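CheA (Treponema denticola, PDB 6Y1Y) probably relays chemoreceptor signals to the flagellar motors as an autophosphorylating histidine kinase, of which this chain is the coiled-coil dimerization domain. Local coordinates at residues B[44-58]-B[78-90]. Numbering follows the deposited sequence.
Sequences SSTIYKDKTRRLLDK and DVLNEYSSLLEVF
L86 enters helix 44-58 as a knob in the hole formed by Y48, K51, T52 and L55, as in coiled-coil packing. Its CG, anti to the backbone N (chi1 -179°), turns the branch toward that helix: CD1 lies 3.5 Å from T52 OG1 and 3.6 Å from Y48 CD1, and CD2 meets L55 CD2 at 4.0 Å. T52 OG1 sits over the centre of one face of the Y48 ring and is held there by donating to Y48 O. V89 CG1 comes to the edge of that ring, and the F90 ring meets it obliquely, with planes at 41°. F90 also lays its CD1 3.5 Å from S44 CB.

Along one flank runs a network of charges. E82, bent at chi2, crosses R54 and K58 at about a right angle. R54 NE meets the syn lone pair of E82 OE1 at 3.1 Å, slightly tilted from the guanidinium plane, and the carboxylate is well turned from that plane. K58 NZ forms a salt bridge to E82 OE2, its very short distance doubtful, and bonds D78 OD2 at 2.8 Å; Y62 OH also reaches that oxygen. R54 NH1 bonds D50 OD2 at 2.9 Å from above the carboxylate plane, a second hold on the guanidinium.

The axes of 44-58 and 78-87 approach to 9.7 Å, nearly antiparallel (158°). The contact joins the C-terminal half of helix 7-67 to helix 72-87 and the turn leading into helix 93-125. Y48 OH bonds L86 O of the second subunit, placing the pair within the dimer's helical bundle.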
loop_
_atom_site.group_PDB
_atom_site.type_symbol
_atom_site.label_atom_id
_atom_site.label_comp_id
_atom_site.label_asym_id
_atom_site.label_seq_id
_atom_site.Cartn_x
_atom_site.Cartn_y
_atom_site.Cartn_z
ATOM N N SER B 44 -1.566 -8.698 11.017
ATOM C CA SER B 44 -1.918 -9.984 10.427
ATOM C C SER B 44 -0.690 -10.831 10.101
ATOM O O SER B 44 -0.768 -12.067 10.179
ATOM C CB SER B 44 -2.776 -9.777 9.184
ATOM O OG SER B 44 -4.086 -9.381 9.565
ATOM N N SER B 45 0.437 -10.197 9.747
ATOM C CA SER B 45 1.680 -10.931 9.489
ATOM C C SER B 45 2.183 -11.616 10.753
ATOM O O SER B 45 2.728 -12.726 10.697
ATOM C CB SER B 45 2.743 -9.972 8.940
ATOM O OG SER B 45 3.996 -10.626 8.753
ATOM N N THR B 46 2.063 -10.945 11.899
ATOM C CA THR B 46 2.415 -11.581 13.164
ATOM C C THR B 46 1.578 -12.837 13.395
ATOM O O THR B 46 2.101 -13.886 13.799
ATOM C CB THR B 46 2.227 -10.579 14.306
ATOM O OG1 THR B 46 3.037 -9.419 14.062
ATOM C CG2 THR B 46 2.635 -11.204 15.637
ATOM N N ILE B 47 0.273 -12.754 13.132
ATOM C CA ILE B 47 -0.596 -13.918 13.274
ATOM C C ILE B 47 -0.244 -14.969 12.227
ATOM O O ILE B 47 -0.212 -16.178 12.519
ATOM C CB ILE B 47 -2.076 -13.494 13.197
ATOM C CG1 ILE B 47 -2.392 -12.401 14.229
ATOM C CG2 ILE B 47 -2.985 -14.688 13.436
ATOM C CD1 ILE B 47 -1.952 -12.746 15.633
ATOM N N TYR B 48 0.057 -14.523 11.002
ATOM C CA TYR B 48 0.419 -15.465 9.947
ATOM C C TYR B 48 1.635 -16.288 10.343
ATOM O O TYR B 48 1.652 -17.511 10.152
ATOM C CB TYR B 48 0.707 -14.689 8.647
ATOM C CG TYR B 48 1.399 -15.497 7.555
ATOM C CD1 TYR B 48 0.659 -16.265 6.678
ATOM C CD2 TYR B 48 2.787 -15.481 7.413
ATOM C CE1 TYR B 48 1.277 -17.025 5.688
ATOM C CE2 TYR B 48 3.422 -16.243 6.416
ATOM C CZ TYR B 48 2.647 -17.002 5.568
ATOM O OH TYR B 48 3.245 -17.758 4.584
ATOM N N LYS B 49 2.652 -15.647 10.931
ATOM C CA LYS B 49 3.850 -16.381 11.313
ATOM C C LYS B 49 3.564 -17.317 12.484
ATOM O O LYS B 49 4.082 -18.435 12.527
ATOM C CB LYS B 49 4.979 -15.405 11.639
ATOM C CG LYS B 49 5.537 -14.706 10.402
ATOM C CD LYS B 49 6.676 -13.761 10.764
ATOM C CE LYS B 49 6.903 -12.779 9.633
ATOM N NZ LYS B 49 7.937 -11.761 9.963
ATOM N N ASP B 50 2.722 -16.887 13.432
ATOM C CA ASP B 50 2.351 -17.766 14.544
ATOM C C ASP B 50 1.641 -19.013 14.030
ATOM O O ASP B 50 1.955 -20.140 14.442
ATOM C CB ASP B 50 1.457 -17.013 15.533
ATOM C CG ASP B 50 0.995 -17.886 16.691
ATOM O OD1 ASP B 50 1.863 -18.339 17.466
ATOM O OD2 ASP B 50 -0.234 -18.125 16.826
ATOM N N LYS B 51 0.694 -18.830 13.113
ATOM C CA LYS B 51 -0.049 -19.969 12.581
ATOM C C LYS B 51 0.848 -20.871 11.741
ATOM O O LYS B 51 0.747 -22.102 11.817
ATOM C CB LYS B 51 -1.222 -19.469 11.743
ATOM C CG LYS B 51 -2.308 -18.745 12.534
ATOM C CD LYS B 51 -3.548 -18.537 11.671
ATOM C CE LYS B 51 -4.625 -17.740 12.377
ATOM N NZ LYS B 51 -5.158 -18.457 13.559
ATOM N N THR B 52 1.739 -20.279 10.942
ATOM C CA THR B 52 2.613 -21.091 10.096
ATOM C C THR B 52 3.581 -21.906 10.936
ATOM O O THR B 52 3.739 -23.110 10.706
ATOM C CB THR B 52 3.375 -20.188 9.127
ATOM O OG1 THR B 52 2.461 -19.531 8.252
ATOM C CG2 THR B 52 4.370 -20.999 8.295
ATOM N N ARG B 53 4.182 -21.287 11.961
ATOM C CA ARG B 53 5.029 -22.038 12.882
ATOM C C ARG B 53 4.255 -23.173 13.537
ATOM O O ARG B 53 4.762 -24.298 13.651
ATOM C CB ARG B 53 5.615 -21.106 13.943
ATOM C CG ARG B 53 6.820 -20.300 13.474
ATOM C CD ARG B 53 7.502 -19.592 14.650
ATOM N NE ARG B 53 6.586 -18.697 15.354
ATOM C CZ ARG B 53 6.453 -17.399 15.094
ATOM N NH1 ARG B 53 7.186 -16.829 14.145
ATOM N NH2 ARG B 53 5.586 -16.671 15.788
ATOM N N ARG B 54 3.012 -22.910 13.947
ATOM C CA ARG B 54 2.230 -23.953 14.608
ATOM C C ARG B 54 1.917 -25.107 13.657
ATOM O O ARG B 54 2.021 -26.279 14.040
ATOM C CB ARG B 54 0.947 -23.344 15.173
ATOM C CG ARG B 54 -0.025 -24.360 15.742
ATOM C CD ARG B 54 -0.979 -23.699 16.728
ATOM N NE ARG B 54 -1.825 -22.682 16.109
ATOM C CZ ARG B 54 -1.708 -21.381 16.329
ATOM N NH1 ARG B 54 -0.775 -20.924 17.160
ATOM N NH2 ARG B 54 -2.530 -20.527 15.728
ATOM N N LEU B 55 1.537 -24.799 12.412
ATOM C CA LEU B 55 1.251 -25.863 11.448
ATOM C C LEU B 55 2.491 -26.709 11.156
ATOM O O LEU B 55 2.411 -27.946 11.077
ATOM C CB LEU B 55 0.694 -25.250 10.168
ATOM C CG LEU B 55 0.396 -26.234 9.035
ATOM C CD1 LEU B 55 -0.616 -27.279 9.473
ATOM C CD2 LEU B 55 -0.095 -25.477 7.818
ATOM N N LEU B 56 3.637 -26.060 10.959
ATOM C CA LEU B 56 4.886 -26.772 10.703
ATOM C C LEU B 56 5.282 -27.640 11.890
ATOM O O LEU B 56 5.828 -28.734 11.708
ATOM C CB LEU B 56 5.996 -25.771 10.377
ATOM C CG LEU B 56 5.834 -25.063 9.034
ATOM C CD1 LEU B 56 6.971 -24.071 8.825
ATOM C CD2 LEU B 56 5.744 -26.076 7.891
ATOM N N ASP B 57 5.078 -27.149 13.113
ATOM C CA ASP B 57 5.402 -27.957 14.283
ATOM C C ASP B 57 4.430 -29.116 14.448
ATOM O O ASP B 57 4.841 -30.243 14.765
ATOM C CB ASP B 57 5.367 -27.087 15.536
ATOM C CG ASP B 57 5.718 -27.869 16.781
ATOM O OD1 ASP B 57 6.812 -28.466 16.793
ATOM O OD2 ASP B 57 4.907 -27.898 17.731
ATOM N N LYS B 58 3.153 -28.889 14.136
ATOM C CA LYS B 58 2.167 -29.938 14.346
ATOM C C LYS B 58 2.322 -31.092 13.374
ATOM O O LYS B 58 2.032 -32.233 13.739
ATOM C CB LYS B 58 0.761 -29.362 14.213
ATOM C CG LYS B 58 0.263 -28.694 15.459
ATOM C CD LYS B 58 -1.141 -28.147 15.273
ATOM C CE LYS B 58 -1.720 -27.748 16.626
ATOM N NZ LYS B 58 -3.155 -27.332 16.535
ATOM N N ASP B 78 -7.924 -31.391 12.693
ATOM C CA ASP B 78 -7.188 -30.277 13.276
ATOM C C ASP B 78 -6.224 -29.668 12.269
ATOM O O ASP B 78 -6.069 -28.444 12.228
ATOM C CB ASP B 78 -6.471 -30.696 14.558
ATOM C CG ASP B 78 -6.042 -29.503 15.391
ATOM O OD1 ASP B 78 -6.905 -28.685 15.788
ATOM O OD2 ASP B 78 -4.831 -29.352 15.636
ATOM N N VAL B 79 -5.559 -30.499 11.456
ATOM C CA VAL B 79 -4.682 -29.971 10.418
ATOM C C VAL B 79 -5.478 -29.102 9.461
ATOM O O VAL B 79 -5.046 -28.001 9.104
ATOM C CB VAL B 79 -3.949 -31.109 9.682
ATOM C CG1 VAL B 79 -3.158 -30.554 8.496
ATOM C CG2 VAL B 79 -3.029 -31.803 10.642
ATOM N N LEU B 80 -6.658 -29.573 9.037
ATOM C CA LEU B 80 -7.486 -28.801 8.107
ATOM C C LEU B 80 -7.963 -27.499 8.740
ATOM O O LEU B 80 -8.069 -26.474 8.058
ATOM C CB LEU B 80 -8.683 -29.642 7.638
ATOM C CG LEU B 80 -8.308 -30.725 6.624
ATOM C CD1 LEU B 80 -9.460 -31.689 6.418
ATOM C CD2 LEU B 80 -7.886 -30.084 5.298
ATOM N N ASN B 81 -8.266 -27.527 10.038
ATOM C CA ASN B 81 -8.724 -26.326 10.735
ATOM C C ASN B 81 -7.603 -25.307 10.877
ATOM O O ASN B 81 -7.837 -24.102 10.731
ATOM C CB ASN B 81 -9.323 -26.700 12.086
ATOM C CG ASN B 81 -10.674 -27.358 11.931
ATOM O OD1 ASN B 81 -11.332 -27.197 10.903
ATOM N ND2 ASN B 81 -11.087 -28.129 12.929
ATOM N N GLU B 82 -6.378 -25.768 11.147
ATOM C CA GLU B 82 -5.241 -24.855 11.191
ATOM C C GLU B 82 -5.029 -24.257 9.811
ATOM O O GLU B 82 -4.832 -23.042 9.662
ATOM C CB GLU B 82 -3.972 -25.599 11.626
ATOM C CG GLU B 82 -3.926 -26.072 13.073
ATOM C CD GLU B 82 -3.501 -24.990 14.060
ATOM O OE1 GLU B 82 -3.212 -23.864 13.619
ATOM O OE2 GLU B 82 -3.480 -25.272 15.271
ATOM N N TYR B 83 -5.195 -25.091 8.783
ATOM C CA TYR B 83 -4.924 -24.675 7.422
ATOM C C TYR B 83 -5.936 -23.634 6.963
ATOM O O TYR B 83 -5.560 -22.612 6.384
ATOM C CB TYR B 83 -4.970 -25.920 6.537
ATOM C CG TYR B 83 -5.094 -25.739 5.049
ATOM C CD1 TYR B 83 -4.034 -25.269 4.307
ATOM C CD2 TYR B 83 -6.244 -26.159 4.376
ATOM C CE1 TYR B 83 -4.126 -25.146 2.945
ATOM C CE2 TYR B 83 -6.345 -26.058 3.016
ATOM C CZ TYR B 83 -5.276 -25.555 2.301
ATOM O OH TYR B 83 -5.379 -25.435 0.940
ATOM N N SER B 84 -7.219 -23.841 7.257
ATOM C CA SER B 84 -8.183 -22.828 6.835
ATOM C C SER B 84 -8.009 -21.525 7.608
ATOM O O SER B 84 -8.198 -20.443 7.039
ATOM C CB SER B 84 -9.616 -23.353 6.946
ATOM O OG SER B 84 -9.928 -23.819 8.236
ATOM N N SER B 85 -7.624 -21.590 8.887
ATOM C CA SER B 85 -7.350 -20.348 9.603
ATOM C C SER B 85 -6.186 -19.604 8.961
ATOM O O SER B 85 -6.214 -18.376 8.823
ATOM C CB SER B 85 -7.022 -20.644 11.067
ATOM O OG SER B 85 -8.188 -20.967 11.819
ATOM N N LEU B 86 -5.159 -20.343 8.545
ATOM C CA LEU B 86 -3.994 -19.743 7.907
ATOM C C LEU B 86 -4.338 -19.124 6.553
ATOM O O LEU B 86 -3.869 -18.026 6.228
ATOM C CB LEU B 86 -2.903 -20.811 7.781
ATOM C CG LEU B 86 -1.561 -20.415 7.169
ATOM C CD1 LEU B 86 -0.966 -19.233 7.926
ATOM C CD2 LEU B 86 -0.616 -21.588 7.189
ATOM N N LEU B 87 -5.165 -19.807 5.754
ATOM C CA LEU B 87 -5.548 -19.273 4.451
ATOM C C LEU B 87 -6.291 -17.951 4.568
ATOM O O LEU B 87 -6.251 -17.137 3.643
ATOM C CB LEU B 87 -6.423 -20.272 3.695
ATOM C CG LEU B 87 -5.789 -21.580 3.251
ATOM C CD1 LEU B 87 -6.856 -22.406 2.575
ATOM C CD2 LEU B 87 -4.656 -21.285 2.273
ATOM N N GLU B 88 -6.982 -17.716 5.679
ATOM C CA GLU B 88 -7.836 -16.539 5.784
ATOM C C GLU B 88 -7.229 -15.443 6.636
ATOM O O GLU B 88 -7.897 -14.440 6.883
ATOM C CB GLU B 88 -9.205 -16.937 6.370
ATOM C CG GLU B 88 -9.949 -17.959 5.512
ATOM C CD GLU B 88 -11.319 -18.340 6.065
ATOM O OE1 GLU B 88 -11.509 -18.315 7.299
ATOM O OE2 GLU B 88 -12.211 -18.670 5.245
ATOM N N VAL B 89 -5.953 -15.571 7.020
ATOM C CA VAL B 89 -5.441 -14.687 8.070
ATOM C C VAL B 89 -5.372 -13.222 7.624
ATOM O O VAL B 89 -5.550 -12.317 8.456
ATOM C CB VAL B 89 -4.088 -15.205 8.600
ATOM C CG1 VAL B 89 -3.011 -15.090 7.564
ATOM C CG2 VAL B 89 -3.681 -14.476 9.885
ATOM N N PHE B 90 -5.162 -12.943 6.344
ATOM C CA PHE B 90 -5.155 -11.553 5.887
ATOM C C PHE B 90 -6.517 -11.082 5.408
ATOM O O PHE B 90 -6.645 -9.911 5.022
ATOM C CB PHE B 90 -4.119 -11.342 4.767
ATOM C CG PHE B 90 -2.698 -11.492 5.225
ATOM C CD1 PHE B 90 -2.020 -10.417 5.783
ATOM C CD2 PHE B 90 -2.049 -12.717 5.111
ATOM C CE1 PHE B 90 -0.709 -10.555 6.224
ATOM C CE2 PHE B 90 -0.730 -12.860 5.545
ATOM C CZ PHE B 90 -0.068 -11.785 6.108
#